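Local atomic coordinates of flagellar motor switch protein FliG (Aquifex aeolicus, PDB entry 3HJL), a protein that probably forms part of the rotor-mounted switch complex at the base of the flagellar basal body, where it helps determine the direction of flagellar rotation. Residues K108-I113 against S138-K143; A122-N127 against Q180-E185; P130-L135 against V172-E177. One frame throughout, in Å; residues are numbered along the deposited sequence.

Contact 1: residues K108-I113 against S138-K143; sequences KILKEI and SQLSPK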
# COMPACT_ATOMS: atom_id res chain seq x y z
N LYS A 108 -13.51 10.41 3.91
CA LYS A 108 -13.50 9.71 2.62
C LYS A 108 -13.45 8.18 2.82
O LYS A 108 -14.16 7.44 2.15
CB LYS A 108 -12.31 10.20 1.79
CG LYS A 108 -12.07 9.48 0.46
CD LYS A 108 -10.93 10.13 -0.35
CE LYS A 108 -9.56 10.13 0.38
NZ LYS A 108 -9.12 8.78 0.87
N ILE A 109 -12.61 7.72 3.73
CA ILE A 109 -12.49 6.31 4.05
C ILE A 109 -13.81 5.75 4.60
O ILE A 109 -14.29 4.72 4.13
CB ILE A 109 -11.33 6.06 5.06
CG1 ILE A 109 -9.95 6.32 4.41
CG2 ILE A 109 -11.37 4.66 5.59
CD1 ILE A 109 -9.66 5.47 3.18
N LEU A 110 -14.40 6.45 5.56
CA LEU A 110 -15.66 6.01 6.17
C LEU A 110 -16.86 6.07 5.19
O LEU A 110 -17.79 5.28 5.32
CB LEU A 110 -15.94 6.77 7.48
CG LEU A 110 -14.93 6.56 8.64
CD1 LEU A 110 -15.34 7.40 9.86
CD2 LEU A 110 -14.76 5.11 9.08
N LYS A 111 -16.80 6.96 4.20
CA LYS A 111 -17.81 6.97 3.12
C LYS A 111 -17.73 5.71 2.24
O LYS A 111 -18.76 5.21 1.78
CB LYS A 111 -17.67 8.21 2.24
CG LYS A 111 -18.28 9.48 2.82
CD LYS A 111 -18.09 10.65 1.86
CE LYS A 111 -18.71 11.93 2.41
NZ LYS A 111 -18.66 13.04 1.41
N GLU A 112 -16.52 5.23 1.98
CA GLU A 112 -16.32 3.98 1.25
C GLU A 112 -16.84 2.78 2.04
O GLU A 112 -17.34 1.81 1.44
CB GLU A 112 -14.85 3.77 0.90
CG GLU A 112 -14.30 4.76 -0.11
CD GLU A 112 -14.96 4.65 -1.48
OE1 GLU A 112 -15.09 3.52 -2.02
OE2 GLU A 112 -15.32 5.71 -2.03
N ILE A 113 -16.66 2.82 3.36
CA ILE A 113 -17.21 1.81 4.28
C ILE A 113 -18.75 1.81 4.26
O ILE A 113 -19.38 0.77 4.35
CB ILE A 113 -16.72 2.09 5.77
CG1 ILE A 113 -15.27 1.69 5.96
CG2 ILE A 113 -17.57 1.33 6.77
CD1 ILE A 113 -15.03 0.16 5.92
N SER A 138 -19.01 3.70 16.44
CA SER A 138 -19.15 5.07 16.97
C SER A 138 -18.95 6.16 15.90
O SER A 138 -19.50 7.24 16.03
CB SER A 138 -18.15 5.33 18.12
OG SER A 138 -16.84 5.64 17.62
N GLN A 139 -18.15 5.86 14.87
CA GLN A 139 -17.84 6.81 13.79
C GLN A 139 -18.73 6.71 12.56
O GLN A 139 -18.58 7.52 11.65
CB GLN A 139 -16.37 6.63 13.36
CG GLN A 139 -15.36 6.89 14.46
CD GLN A 139 -15.50 8.26 15.04
OE1 GLN A 139 -15.11 9.26 14.42
NE2 GLN A 139 -16.09 8.34 16.22
N LEU A 140 -19.64 5.74 12.51
CA LEU A 140 -20.53 5.56 11.37
C LEU A 140 -21.85 6.30 11.59
O LEU A 140 -22.13 6.75 12.69
CB LEU A 140 -20.82 4.08 11.13
CG LEU A 140 -19.64 3.16 10.82
CD1 LEU A 140 -20.15 1.72 10.67
CD2 LEU A 140 -18.90 3.61 9.58
N SER A 141 -22.65 6.41 10.53
CA SER A 141 -23.95 7.04 10.63
C SER A 141 -24.86 6.11 11.44
O SER A 141 -24.71 4.89 11.35
CB SER A 141 -24.55 7.32 9.24
OG SER A 141 -25.01 6.14 8.61
N PRO A 142 -25.77 6.66 12.27
CA PRO A 142 -26.69 5.85 13.10
C PRO A 142 -27.40 4.72 12.36
O PRO A 142 -27.62 3.65 12.95
CB PRO A 142 -27.72 6.87 13.59
CG PRO A 142 -27.01 8.17 13.58
CD PRO A 142 -25.92 8.11 12.55
N LYS A 143 -27.78 4.95 11.10
CA LYS A 143 -28.46 3.92 10.32
C LYS A 143 -27.50 2.81 9.85
O LYS A 143 -27.91 1.66 9.79
CB LYS A 143 -29.23 4.51 9.13
CG LYS A 143 -30.09 3.48 8.35
CD LYS A 143 -31.09 2.67 9.25
CE LYS A 143 -31.75 1.52 8.50
NZ LYS A 143 -32.32 0.49 9.42
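Gln-139, whose backbone carbonyl and CB meet Leu-110, sends its NE2 back to Ser-138 OG at 3.1 Å. The bond is almost straight (174°), and the hydroxyl lies in the plane of the amide. Ser-138 OG is also hydrogen-bonded to Leu-135 O, so two groups grip it. The Gln-139 chain bends at chi2 (-57°), and its amide turns away from the helix at 108-113. What remains for Leu-110 is the base of that side chain. Leu-110 CD1 lies 3.7 Å from Gln-139 CB and equally near its carbonyl O. Leu-110 CD2 points to Leu-140 CD2 more loosely, at 4.4 Å. The same Leu-140 methyl meets Ile-113 CG2 at 3.9 Å, with the two side chains at about a right angle. Ile-113 has CG2 anti to the backbone N, which presents this methyl to Leu-140, while the CG1 branch leads away from the turn. The touch is van der Waals, mostly apolar, with one methyl against a backbone carbonyl. Next to Leu-140, Ser-141 occupies the N-cap position of helix 142-150. Its OG makes a weak bond to Lys-144 N and another hydrogen bond to Glu-114 OE2, at the end of helix 93-114. The contact lays this helix against the turn that enters helix 142-150. Helix 172-193 flanks it, with Ala-179 against Ile-113 and Val-175 against Gln-139.

Contact 2: residues A122-N127 against Q180-E185; sequences ASLLKN and QILLEE
This is an apolar helix-to-helix contact inside the FliG middle domain. It sets the C-terminal part of helix 118-125 against the middle of the long helix 172-193. The backbones come nearest at Leu-124 and Leu-182, with CA atoms 7.3 Å apart. Both of these residues direct CB toward the other helix. Leu-182 is the shared partner, and its two methyls are divided between two leucines. Leu-182 CD2 meets Leu-124 CD1 at 3.3 Å. That is short for two methyl groups, and at 2.40 Å resolution the exact value is doubtful, but the pair is clearly in close touch. Leu-182 CD1 instead goes to Leu-125, lying 4.0 Å from Leu-125 CD2. Here the side chains stand at about a right angle, whereas Leu-124 and Leu-182 slant past each other. The first torsion of Leu-182 (chi1 -159°) places CG anti to the backbone N and holds its fork between the two partners. The other branch of Leu-124 is used one turn further along helix 172-193. Its CD2 rests 3.5 Å from Glu-185 CG, so the glutamate contributes its aliphatic part. The chain of Glu-185 bends at chi2 (55°), and its carboxylate carbon and oxygens all lie farther from that methyl than CG does. Leu-182 and Leu-125 are buried, while Leu-124 and Glu-185 lie nearer the surface. Other helices close around the group. Phe-136 of helix 130-137 packs on both Leu-125 and Leu-182, and Ile-113 of helix 93-114 touches Leu-182. Further along helix 172-193, Ile-186 and Leu-189 extend the surface that receives Leu-124.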
# COMPACT_ATOMS: atom_id res chain seq x y z
N ALA A 122 -20.72 -6.62 9.01
CA ALA A 122 -21.04 -7.41 10.21
C ALA A 122 -20.22 -8.70 10.26
O ALA A 122 -19.64 -9.03 11.29
CB ALA A 122 -22.54 -7.74 10.25
N SER A 123 -20.14 -9.39 9.12
CA SER A 123 -19.36 -10.62 8.97
C SER A 123 -17.87 -10.43 9.26
O SER A 123 -17.27 -11.22 9.97
CB SER A 123 -19.54 -11.19 7.56
OG SER A 123 -18.87 -12.43 7.43
N LEU A 124 -17.29 -9.37 8.70
CA LEU A 124 -15.87 -9.02 8.96
C LEU A 124 -15.60 -8.52 10.39
O LEU A 124 -14.46 -8.57 10.84
CB LEU A 124 -15.38 -7.95 7.98
CG LEU A 124 -15.19 -8.36 6.52
CD1 LEU A 124 -14.85 -7.16 5.69
CD2 LEU A 124 -14.09 -9.42 6.38
N LEU A 125 -16.62 -7.99 11.06
CA LEU A 125 -16.44 -7.40 12.39
C LEU A 125 -16.75 -8.35 13.57
O LEU A 125 -16.26 -8.10 14.67
CB LEU A 125 -17.30 -6.14 12.54
CG LEU A 125 -16.87 -4.84 11.83
CD1 LEU A 125 -17.98 -3.83 11.96
CD2 LEU A 125 -15.56 -4.27 12.42
N LYS A 126 -17.51 -9.41 13.33
CA LYS A 126 -18.07 -10.21 14.45
C LYS A 126 -17.10 -10.97 15.34
O LYS A 126 -17.40 -11.19 16.52
CB LYS A 126 -19.19 -11.14 13.98
CG LYS A 126 -18.78 -12.29 13.08
CD LYS A 126 -20.01 -13.10 12.72
CE LYS A 126 -19.68 -14.36 11.97
NZ LYS A 126 -20.90 -15.22 11.84
N ASN A 127 -15.94 -11.34 14.80
CA ASN A 127 -14.87 -12.00 15.57
C ASN A 127 -13.86 -11.02 16.17
O ASN A 127 -12.90 -11.42 16.85
CB ASN A 127 -14.15 -13.04 14.71
CG ASN A 127 -15.06 -14.19 14.30
OD1 ASN A 127 -15.69 -14.82 15.14
ND2 ASN A 127 -15.11 -14.47 13.00
N GLN A 180 -9.52 1.02 6.78
CA GLN A 180 -8.67 0.71 5.63
C GLN A 180 -8.27 -0.78 5.57
O GLN A 180 -8.21 -1.35 4.48
CB GLN A 180 -7.42 1.61 5.61
CG GLN A 180 -7.74 3.09 5.39
CD GLN A 180 -6.54 3.93 4.97
OE1 GLN A 180 -5.89 4.56 5.80
NE2 GLN A 180 -6.24 3.92 3.69
N ILE A 181 -7.99 -1.39 6.72
CA ILE A 181 -7.74 -2.85 6.80
C ILE A 181 -8.99 -3.65 6.40
O ILE A 181 -8.88 -4.72 5.79
CB ILE A 181 -7.29 -3.28 8.24
CG1 ILE A 181 -5.87 -2.76 8.55
CG2 ILE A 181 -7.33 -4.83 8.42
CD1 ILE A 181 -4.78 -3.32 7.63
N LEU A 182 -10.16 -3.12 6.74
CA LEU A 182 -11.44 -3.75 6.41
C LEU A 182 -11.67 -3.63 4.88
O LEU A 182 -12.09 -4.60 4.24
CB LEU A 182 -12.60 -3.11 7.22
CG LEU A 182 -13.90 -3.93 7.39
CD1 LEU A 182 -14.73 -3.49 8.61
CD2 LEU A 182 -14.76 -3.88 6.13
N LEU A 183 -11.32 -2.49 4.29
CA LEU A 183 -11.45 -2.29 2.83
C LEU A 183 -10.51 -3.20 2.02
O LEU A 183 -10.89 -3.72 0.99
CB LEU A 183 -11.22 -0.82 2.45
CG LEU A 183 -12.39 0.09 2.83
CD1 LEU A 183 -11.98 1.55 2.83
CD2 LEU A 183 -13.59 -0.17 1.90
N GLU A 184 -9.29 -3.36 2.51
CA GLU A 184 -8.32 -4.30 1.93
C GLU A 184 -8.73 -5.77 2.08
O GLU A 184 -8.43 -6.59 1.21
CB GLU A 184 -6.96 -4.11 2.61
CG GLU A 184 -6.30 -2.81 2.21
CD GLU A 184 -5.07 -2.45 3.04
OE1 GLU A 184 -4.94 -2.88 4.21
OE2 GLU A 184 -4.24 -1.70 2.50
N GLU A 185 -9.37 -6.11 3.19
CA GLU A 185 -9.88 -7.45 3.42
C GLU A 185 -11.04 -7.78 2.45
O GLU A 185 -11.17 -8.90 2.00
CB GLU A 185 -10.35 -7.59 4.87
CG GLU A 185 -10.75 -9.01 5.29
CD GLU A 185 -9.66 -10.05 5.04
OE1 GLU A 185 -8.47 -9.72 5.27
OE2 GLU A 185 -9.99 -11.17 4.60

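Contact 3: residues P130-L135 against V172-E177; sequences PQTIAL and VQYVKE
Helices 130-135 and 172-177 cross almost perpendicularly, with their axes 10.7 Å apart and a signed angle of -101°, and their CA atoms come nearest at Leu-135 and Val-175. Leu-135 holds the centre. Its CD1 reaches the Tyr-174 ring at CE1, 4.0 Å away, and the two side chains lie at about a right angle. Tyr-174 has CG anti to the backbone N (chi1 176°), which carries the ring out across the helix at 130-135. Its OH ends 4.1 Å from Thr-132 OG1. That is too far for a hydrogen bond, so the two hydroxyls are merely neighbours. On the inner side, Val-175 CG2 sits 3.5 Å from Leu-135 O and 4.3 Å from Leu-135 CB. The valine therefore packs on backbone as well as on side chain. The first helix starts in the EHPQR motif, to which Pro-130 and Gln-131 belong. Gln-131 N is hydrogen-bonded to His-129 ND1, and Gln-131 OE1 makes a weak hydrogen bond to Arg-163 NE, the arginine of the same motif. Asn-171 OD1 accepts from Tyr-174 N at the start of the second helix. Between the segments, however, the tyrosine is held by van der Waals contact of its ring at CE1 with Leu-135 rather than by a directional bond. The grip thus depends on shape and apolar contact.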
# COMPACT_ATOMS: atom_id res chain seq x y z
N PRO A 130 -15.10 -6.76 21.09
CA PRO A 130 -16.28 -5.87 21.17
C PRO A 130 -15.98 -4.36 21.26
O PRO A 130 -16.74 -3.55 20.72
CB PRO A 130 -17.00 -6.35 22.43
CG PRO A 130 -16.61 -7.77 22.56
CD PRO A 130 -15.20 -7.86 22.07
N GLN A 131 -14.91 -4.00 21.97
CA GLN A 131 -14.43 -2.61 22.05
C GLN A 131 -14.00 -2.05 20.68
O GLN A 131 -14.19 -0.87 20.41
CB GLN A 131 -13.27 -2.49 23.05
CG GLN A 131 -12.83 -1.04 23.38
CD GLN A 131 -13.90 -0.24 24.10
OE1 GLN A 131 -14.80 -0.81 24.70
NE2 GLN A 131 -13.80 1.09 24.04
N THR A 132 -13.40 -2.90 19.85
CA THR A 132 -13.01 -2.55 18.48
C THR A 132 -14.24 -2.30 17.60
O THR A 132 -14.25 -1.36 16.78
CB THR A 132 -12.16 -3.67 17.84
OG1 THR A 132 -11.09 -4.02 18.73
CG2 THR A 132 -11.58 -3.25 16.50
N ILE A 133 -15.28 -3.14 17.76
CA ILE A 133 -16.53 -2.99 17.00
C ILE A 133 -17.23 -1.68 17.42
O ILE A 133 -17.69 -0.93 16.57
CB ILE A 133 -17.50 -4.18 17.22
CG1 ILE A 133 -16.83 -5.53 16.90
CG2 ILE A 133 -18.74 -4.01 16.34
CD1 ILE A 133 -17.73 -6.75 17.09
N ALA A 134 -17.23 -1.41 18.73
CA ALA A 134 -17.84 -0.20 19.30
C ALA A 134 -17.14 1.06 18.80
O ALA A 134 -17.80 2.02 18.41
CB ALA A 134 -17.79 -0.25 20.81
N LEU A 135 -15.81 1.06 18.85
CA LEU A 135 -15.00 2.19 18.36
C LEU A 135 -15.26 2.46 16.87
O LEU A 135 -15.29 3.63 16.46
CB LEU A 135 -13.50 1.94 18.60
CG LEU A 135 -13.00 2.15 20.03
CD1 LEU A 135 -11.71 1.36 20.31
CD2 LEU A 135 -12.79 3.64 20.27
N VAL A 172 -9.30 9.00 16.03
CA VAL A 172 -9.74 8.97 14.63
C VAL A 172 -8.82 8.15 13.72
O VAL A 172 -9.29 7.39 12.86
CB VAL A 172 -9.90 10.43 14.09
CG1 VAL A 172 -9.98 10.46 12.54
CG2 VAL A 172 -11.13 11.09 14.73
N GLN A 173 -7.51 8.29 13.90
CA GLN A 173 -6.53 7.58 13.10
C GLN A 173 -6.58 6.07 13.31
O GLN A 173 -6.40 5.30 12.37
CB GLN A 173 -5.11 8.12 13.36
CG GLN A 173 -4.90 9.55 12.83
CD GLN A 173 -4.94 9.62 11.29
OE1 GLN A 173 -4.18 8.93 10.60
NE2 GLN A 173 -5.83 10.46 10.75
N TYR A 174 -6.85 5.64 14.54
CA TYR A 174 -6.99 4.22 14.85
C TYR A 174 -8.17 3.60 14.09
O TYR A 174 -8.04 2.54 13.50
CB TYR A 174 -7.19 4.04 16.37
CG TYR A 174 -7.44 2.61 16.80
CD1 TYR A 174 -8.73 2.17 17.10
CD2 TYR A 174 -6.39 1.70 16.92
CE1 TYR A 174 -8.97 0.86 17.48
CE2 TYR A 174 -6.62 0.38 17.31
CZ TYR A 174 -7.92 -0.03 17.58
OH TYR A 174 -8.15 -1.33 17.98
N VAL A 175 -9.30 4.30 14.10
CA VAL A 175 -10.52 3.85 13.44
C VAL A 175 -10.37 3.88 11.92
O VAL A 175 -10.80 2.95 11.24
CB VAL A 175 -11.75 4.67 13.90
CG1 VAL A 175 -12.95 4.36 13.00
CG2 VAL A 175 -12.07 4.36 15.37
N LYS A 176 -9.74 4.94 11.41
CA LYS A 176 -9.38 5.07 9.99
C LYS A 176 -8.56 3.87 9.52
O LYS A 176 -8.88 3.25 8.52
CB LYS A 176 -8.57 6.35 9.75
CG LYS A 176 -8.35 6.70 8.27
CD LYS A 176 -7.25 7.74 8.08
CE LYS A 176 -6.91 7.92 6.61
NZ LYS A 176 -5.88 8.97 6.39
N GLU A 177 -7.52 3.54 10.28
CA GLU A 177 -6.68 2.37 9.99
C GLU A 177 -7.48 1.06 10.02
O GLU A 177 -7.29 0.21 9.18
CB GLU A 177 -5.50 2.32 10.97
CG GLU A 177 -4.57 1.09 10.83
CD GLU A 177 -3.97 0.94 9.44
OE1 GLU A 177 -3.82 1.97 8.76
OE2 GLU A 177 -3.60 -0.20 9.06

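All three contacts are partly buried, and none reaches across with a hydrogen bond. Contact 2 buries the most surface and is the most purely leucine-based. Contact 3 is nearer the surface, with an exposed tyrosine at its edge. Contact 1 differs in having a turn on one side, where serine hydroxyl and glutamine amide groups bond beside the apolar touch. Contacts 2 and 3 share helix 172-193 at successive places, and contact 1 borders both. Ile-109 CD1 packs on Gln-180 CG (3.8 Å), and Ile-109 CG1 on Lys-176 CE (4.1 Å). Helices 93-114, 118-125 and 130-137 and the turn before helix 142-150 thus all border helix 172-193.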